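Local coordinates for protein probable tagatose 6-phosphate kinase (Sinorhizobium meliloti, PDB 3TXV) that probably acts as a tagatose-6-phosphate kinase in carbohydrate metabolism, at residues Val57-Gly62 with Asn99-Leu104; Glu51-Gln56 with Gly92-Gly97. One frame throughout, in Å; residues are numbered along the deposited sequence.

How the contacts relate
The two contacts join the same two neighbouring beta-alpha units, one at the strands and one at the loops that follow. Contact 2 pairs the ends of strands 48-53 and 89-96, its centre about 10 Å from the centre of the chain; contact 1 joins the loops that leave those strands and lies nearer the surface, with its centre about 18 Å from that of the chain. Their own centres are about 10 Å apart, and they meet directly: P100 CG packs on C54 CB at 3.7 Å, and N99 ND2 probably makes a weak hydrogen bond to N55 OD1 at 3.2 Å. H95 of contact 2 belongs to a possible, unconfirmed metal site with E178 and H265; the P100 side chain lies near those residues without touching them.

Contact 1. Residues Val57-Gly62 with Asn99-Leu104; sequences VNQDGG and NPWKHL
Q59 meets W101 with its amide. Its CB has no close neighbour across the contact; CG stands between the backbone N and the carbonyl carbon (chi1 72°), and a further bend at chi2 (-87°) swings the end of the chain toward the indole while the residue also rests on K112, A115 and M116 of helix 106-121. CD comes to 4.0 Å from W101 CH2; beyond it, OE1 lies 3.7 Å and NE2 3.6 Å from that same carbon. The amide approaches the six-membered end of the indole obliquely, neither flat on a face nor square to the rim. N58 adds a second amide, also oblique, its CG 4.1 Å from W101 CZ2, and D60 brings OD1 to the ring's edge, 3.5 Å from W101 NE1, with the carboxylate almost perpendicular to the indole (84°). Over the centre of one indole face sits P100 CB. With an alanine here in place of Q59 the amide is gone, and the benzo end of W101 would probably lose a neighbour and be freer to rock, with much of the contact to helix 106-121 lost too. The three residues that meet the indole are presented by a type I turn from N58 to G61. Inside it N58 OD1 accepts weak bonds from D60 N and G62 N, while N58 ND2 hydrogen-bonds back to C54 O. D60 OD1 also makes a long, weak ion pair with K112. A tryptophan of one beta-alpha loop is thus set against the turn of its neighbour, after the third and second strands of a TIM barrel.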
loop_
_atom_site.group_PDB
_atom_site.type_symbol
_atom_site.label_atom_id
_atom_site.label_comp_id
_atom_site.label_asym_id
_atom_site.label_seq_id
_atom_site.Cartn_x
_atom_site.Cartn_y
_atom_site.Cartn_z
ATOM N N VAL A 57 -5.399 3.300 -10.102
ATOM C CA VAL A 57 -6.211 2.528 -11.039
ATOM C C VAL A 57 -7.663 2.975 -11.081
ATOM O O VAL A 57 -8.339 2.986 -10.066
ATOM C CB VAL A 57 -6.127 0.963 -10.805
ATOM C CG1 VAL A 57 -4.700 0.515 -10.399
ATOM C CG2 VAL A 57 -7.210 0.427 -9.828
ATOM N N ASN A 58 -8.138 3.339 -12.268
ATOM C CA ASN A 58 -9.516 3.784 -12.449
ATOM C C ASN A 58 -9.909 3.644 -13.908
ATOM O O ASN A 58 -9.060 3.315 -14.722
ATOM C CB ASN A 58 -9.703 5.231 -11.962
ATOM C CG ASN A 58 -8.711 6.199 -12.586
ATOM O OD1 ASN A 58 -8.652 6.363 -13.811
ATOM N ND2 ASN A 58 -7.928 6.855 -11.737
ATOM N N GLN A 59 -11.174 3.909 -14.236
ATOM C CA GLN A 59 -11.694 3.716 -15.594
ATOM C C GLN A 59 -10.816 4.327 -16.659
ATOM O O GLN A 59 -10.733 3.780 -17.760
ATOM C CB GLN A 59 -13.116 4.281 -15.743
ATOM C CG GLN A 59 -13.207 5.816 -15.758
ATOM C CD GLN A 59 -13.307 6.387 -14.366
ATOM O OE1 GLN A 59 -12.843 5.762 -13.409
ATOM N NE2 GLN A 59 -13.932 7.570 -14.236
ATOM N N ASP A 60 -10.180 5.456 -16.320
ATOM C CA ASP A 60 -9.368 6.246 -17.258
ATOM C C ASP A 60 -7.940 5.740 -17.384
ATOM O O ASP A 60 -7.175 6.252 -18.213
ATOM C CB ASP A 60 -9.338 7.730 -16.873
ATOM C CG ASP A 60 -10.654 8.452 -17.167
ATOM O OD1 ASP A 60 -10.907 9.481 -16.481
ATOM O OD2 ASP A 60 -11.424 8.001 -18.063
ATOM N N GLY A 61 -7.594 4.750 -16.559
ATOM C CA GLY A 61 -6.281 4.109 -16.577
ATOM C C GLY A 61 -5.418 4.457 -15.372
ATOM O O GLY A 61 -4.460 3.735 -15.043
ATOM N N GLY A 62 -5.759 5.563 -14.711
ATOM C CA GLY A 62 -4.956 6.083 -13.595
ATOM C C GLY A 62 -3.599 6.530 -14.102
ATOM O O GLY A 62 -3.498 7.021 -15.229
ATOM N N ASN A 99 -10.649 12.480 -5.620
ATOM C CA ASN A 99 -9.220 12.833 -5.637
ATOM C C ASN A 99 -8.521 12.920 -7.001
ATOM O O ASN A 99 -7.820 13.884 -7.256
ATOM C CB ASN A 99 -8.428 11.920 -4.710
ATOM C CG ASN A 99 -7.008 12.378 -4.530
ATOM O OD1 ASN A 99 -6.728 13.239 -3.698
ATOM N ND2 ASN A 99 -6.096 11.805 -5.310
ATOM N N PRO A 100 -8.688 11.919 -7.885
ATOM C CA PRO A 100 -7.884 12.022 -9.113
ATOM C C PRO A 100 -8.386 13.087 -10.079
ATOM O O PRO A 100 -7.809 13.262 -11.168
ATOM C CB PRO A 100 -8.030 10.643 -9.751
ATOM C CG PRO A 100 -8.479 9.770 -8.654
ATOM C CD PRO A 100 -9.368 10.621 -7.813
ATOM N N TRP A 101 -9.441 13.792 -9.685
ATOM C CA TRP A 101 -10.072 14.754 -10.570
ATOM C C TRP A 101 -10.421 15.967 -9.782
ATOM O O TRP A 101 -11.325 16.714 -10.164
ATOM C CB TRP A 101 -11.346 14.180 -11.172
ATOM C CG TRP A 101 -11.106 12.991 -12.018
ATOM C CD1 TRP A 101 -10.570 12.971 -13.261
ATOM C CD2 TRP A 101 -11.399 11.636 -11.681
ATOM N NE1 TRP A 101 -10.510 11.676 -13.735
ATOM C CE2 TRP A 101 -11.013 10.839 -12.777
ATOM C CE3 TRP A 101 -11.942 11.014 -10.552
ATOM C CZ2 TRP A 101 -11.143 9.451 -12.776
ATOM C CZ3 TRP A 101 -12.093 9.632 -10.567
ATOM C CH2 TRP A 101 -11.689 8.871 -11.673
ATOM N N LYS A 102 -9.694 16.173 -8.688
ATOM C CA LYS A 102 -10.022 17.228 -7.756
ATOM C C LYS A 102 -9.713 18.642 -8.276
ATOM O O LYS A 102 -10.215 19.651 -7.759
ATOM C CB LYS A 102 -9.378 16.945 -6.413
ATOM C CG LYS A 102 -7.896 17.172 -6.341
ATOM C CD LYS A 102 -7.439 16.911 -4.905
ATOM C CE LYS A 102 -6.268 17.773 -4.505
ATOM N NZ LYS A 102 -5.301 16.870 -3.843
ATOM N N HIS A 103 -8.915 18.718 -9.329
ATOM C CA HIS A 103 -8.717 20.005 -9.997
ATOM C C HIS A 103 -9.985 20.465 -10.711
ATOM O O HIS A 103 -10.144 21.660 -10.978
ATOM C CB HIS A 103 -7.571 19.914 -10.984
ATOM C CG HIS A 103 -7.687 18.750 -11.903
ATOM N ND1 HIS A 103 -8.079 18.878 -13.215
ATOM C CD2 HIS A 103 -7.501 17.425 -11.691
ATOM C CE1 HIS A 103 -8.100 17.684 -13.787
ATOM N NE2 HIS A 103 -7.759 16.785 -12.882
ATOM N N LEU A 104 -10.883 19.517 -11.012
ATOM C CA LEU A 104 -12.170 19.840 -11.681
ATOM C C LEU A 104 -13.266 20.350 -10.743
ATOM O O LEU A 104 -13.134 20.251 -9.514
ATOM C CB LEU A 104 -12.669 18.667 -12.523
ATOM C CG LEU A 104 -11.711 18.284 -13.645
ATOM C CD1 LEU A 104 -12.111 16.947 -14.330
ATOM C CD2 LEU A 104 -11.561 19.451 -14.649
#

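Contact 2. Residues Glu51-Gln56 with Gly92-Gly97; sequences EATCNQ and GGDHLG
T53 CG2 touches the rim of the H95 imidazole, near the ring plane and 4.3 Å from H95 CD2. Around the same ring, H129 meets H95 edge-to-face, the H265 ring lies at about 90° to it, and H95 ND1 is hydrogen-bonded to D131 OD2. The carboxylate of D94 runs alongside T53, the two side chains pointing the same way, with T53 CG2 3.4 Å from D94 CG; CG of D94 lies opposite the backbone N (chi1 179°). The third flat group, the E51 carboxylate, reaches across to the neighbouring strand, where OE1 lies 3.6 Å from both G92 CA and G93 N. A side chain at G92 would run into that oxygen, and one at G93 would collide with L96. Both acids are held from outside: D94 OD1 by a salt bridge with K287 and a hydrogen bond with H129, E51 OE2 by a salt bridge with K127 and a hydrogen bond with S25.

The backbones of the two strands pair in parallel, E51 with G92, A52 with G93 and T53 with D94. A52 N bonds to G92 O at 3.2 Å; D94 N returns the bond to A52 O, and C54 N continues the ladder to D94 O at 3.0 Å. The E51, T53 and D94 side chains share one face of the sheet, and A52 lies on the other. The pairing completes a beta-alpha-beta unit, with A52 packed on F71 of its helix 68-81, within a TIM barrel at whose C-terminal end H95, E178 and H265 face one vacant point, consistent with an unconfirmed metal site.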
loop_
_atom_site.group_PDB
_atom_site.type_symbol
_atom_site.label_atom_id
_atom_site.label_comp_id
_atom_site.label_asym_id
_atom_site.label_seq_id
_atom_site.Cartn_x
_atom_site.Cartn_y
_atom_site.Cartn_z
ATOM N N GLU A 51 -4.747 -4.129 -2.169
ATOM C CA GLU A 51 -5.436 -2.852 -2.360
ATOM C C GLU A 51 -4.814 -2.022 -3.487
ATOM O O GLU A 51 -3.629 -2.093 -3.720
ATOM C CB GLU A 51 -5.430 -2.053 -1.050
ATOM C CG GLU A 51 -5.996 -2.797 0.143
ATOM C CD GLU A 51 -7.002 -1.955 0.905
ATOM O OE1 GLU A 51 -7.694 -1.137 0.242
ATOM O OE2 GLU A 51 -7.104 -2.103 2.158
ATOM N N ALA A 52 -5.633 -1.252 -4.185
ATOM C CA ALA A 52 -5.170 -0.270 -5.152
ATOM C C ALA A 52 -5.804 1.093 -4.801
ATOM O O ALA A 52 -6.834 1.106 -4.139
ATOM C CB ALA A 52 -5.559 -0.717 -6.526
ATOM N N THR A 53 -5.193 2.217 -5.192
ATOM C CA THR A 53 -5.756 3.572 -4.890
ATOM C C THR A 53 -6.418 4.224 -6.090
ATOM O O THR A 53 -6.008 4.000 -7.209
ATOM C CB THR A 53 -4.716 4.639 -4.350
ATOM O OG1 THR A 53 -3.468 4.519 -5.033
ATOM C CG2 THR A 53 -4.495 4.551 -2.855
ATOM N N CYS A 54 -7.418 5.059 -5.830
ATOM C CA CYS A 54 -8.148 5.814 -6.841
ATOM C C CYS A 54 -7.258 6.228 -7.985
ATOM O O CYS A 54 -7.502 5.842 -9.139
ATOM C CB CYS A 54 -8.775 7.062 -6.204
ATOM S SG CYS A 54 -7.563 8.201 -5.259
ATOM N N ASN A 55 -6.230 7.012 -7.635
ATOM C CA ASN A 55 -5.151 7.484 -8.528
ATOM C C ASN A 55 -4.427 6.411 -9.335
ATOM O O ASN A 55 -4.177 6.571 -10.524
ATOM C CB ASN A 55 -4.101 8.193 -7.697
ATOM C CG ASN A 55 -4.445 9.644 -7.402
ATOM O OD1 ASN A 55 -5.361 10.257 -7.978
ATOM N ND2 ASN A 55 -3.673 10.216 -6.491
ATOM N N GLN A 56 -4.069 5.333 -8.654
ATOM C CA GLN A 56 -3.310 4.247 -9.228
ATOM C C GLN A 56 -4.113 3.573 -10.345
ATOM O O GLN A 56 -3.569 3.318 -11.416
ATOM C CB GLN A 56 -2.941 3.272 -8.091
ATOM C CG GLN A 56 -2.003 2.108 -8.410
ATOM C CD GLN A 56 -1.952 1.084 -7.260
ATOM O OE1 GLN A 56 -1.714 -0.121 -7.473
ATOM N NE2 GLN A 56 -2.188 1.564 -6.036
ATOM N N GLY A 92 -8.996 -4.828 -2.413
ATOM C CA GLY A 92 -9.401 -3.524 -1.894
ATOM C C GLY A 92 -9.271 -2.357 -2.872
ATOM O O GLY A 92 -8.583 -2.448 -3.898
ATOM N N GLY A 93 -9.965 -1.264 -2.553
ATOM C CA GLY A 93 -9.871 -0.004 -3.275
ATOM C C GLY A 93 -9.610 1.023 -2.201
ATOM O O GLY A 93 -10.341 1.102 -1.192
ATOM N N ASP A 94 -8.542 1.786 -2.390
ATOM C CA ASP A 94 -8.074 2.720 -1.373
ATOM C C ASP A 94 -8.256 4.157 -1.807
ATOM O O ASP A 94 -7.968 4.523 -2.949
ATOM C CB ASP A 94 -6.601 2.455 -1.048
ATOM C CG ASP A 94 -6.045 3.426 -0.006
ATOM O OD1 ASP A 94 -6.832 3.848 0.865
ATOM O OD2 ASP A 94 -4.847 3.772 -0.056
ATOM N N HIS A 95 -8.715 4.974 -0.873
ATOM C CA HIS A 95 -9.032 6.374 -1.158
ATOM C C HIS A 95 -9.847 6.510 -2.441
ATOM O O HIS A 95 -9.363 7.095 -3.402
ATOM C CB HIS A 95 -7.750 7.250 -1.248
ATOM C CG HIS A 95 -7.027 7.384 0.056
ATOM N ND1 HIS A 95 -7.447 8.242 1.052
ATOM C CD2 HIS A 95 -5.928 6.751 0.540
ATOM C CE1 HIS A 95 -6.644 8.121 2.101
ATOM N NE2 HIS A 95 -5.714 7.223 1.816
ATOM N N LEU A 96 -11.066 5.979 -2.467
ATOM C CA LEU A 96 -11.927 6.150 -3.645
ATOM C C LEU A 96 -12.786 7.377 -3.484
ATOM O O LEU A 96 -13.284 7.657 -2.407
ATOM C CB LEU A 96 -12.803 4.921 -3.867
ATOM C CG LEU A 96 -12.181 3.613 -4.375
ATOM C CD1 LEU A 96 -10.691 3.522 -4.213
ATOM C CD2 LEU A 96 -12.860 2.454 -3.692
ATOM N N GLY A 97 -12.960 8.112 -4.568
ATOM C CA GLY A 97 -13.640 9.402 -4.511
ATOM C C GLY A 97 -13.130 10.361 -5.561
ATOM O O GLY A 97 -12.548 9.932 -6.550
#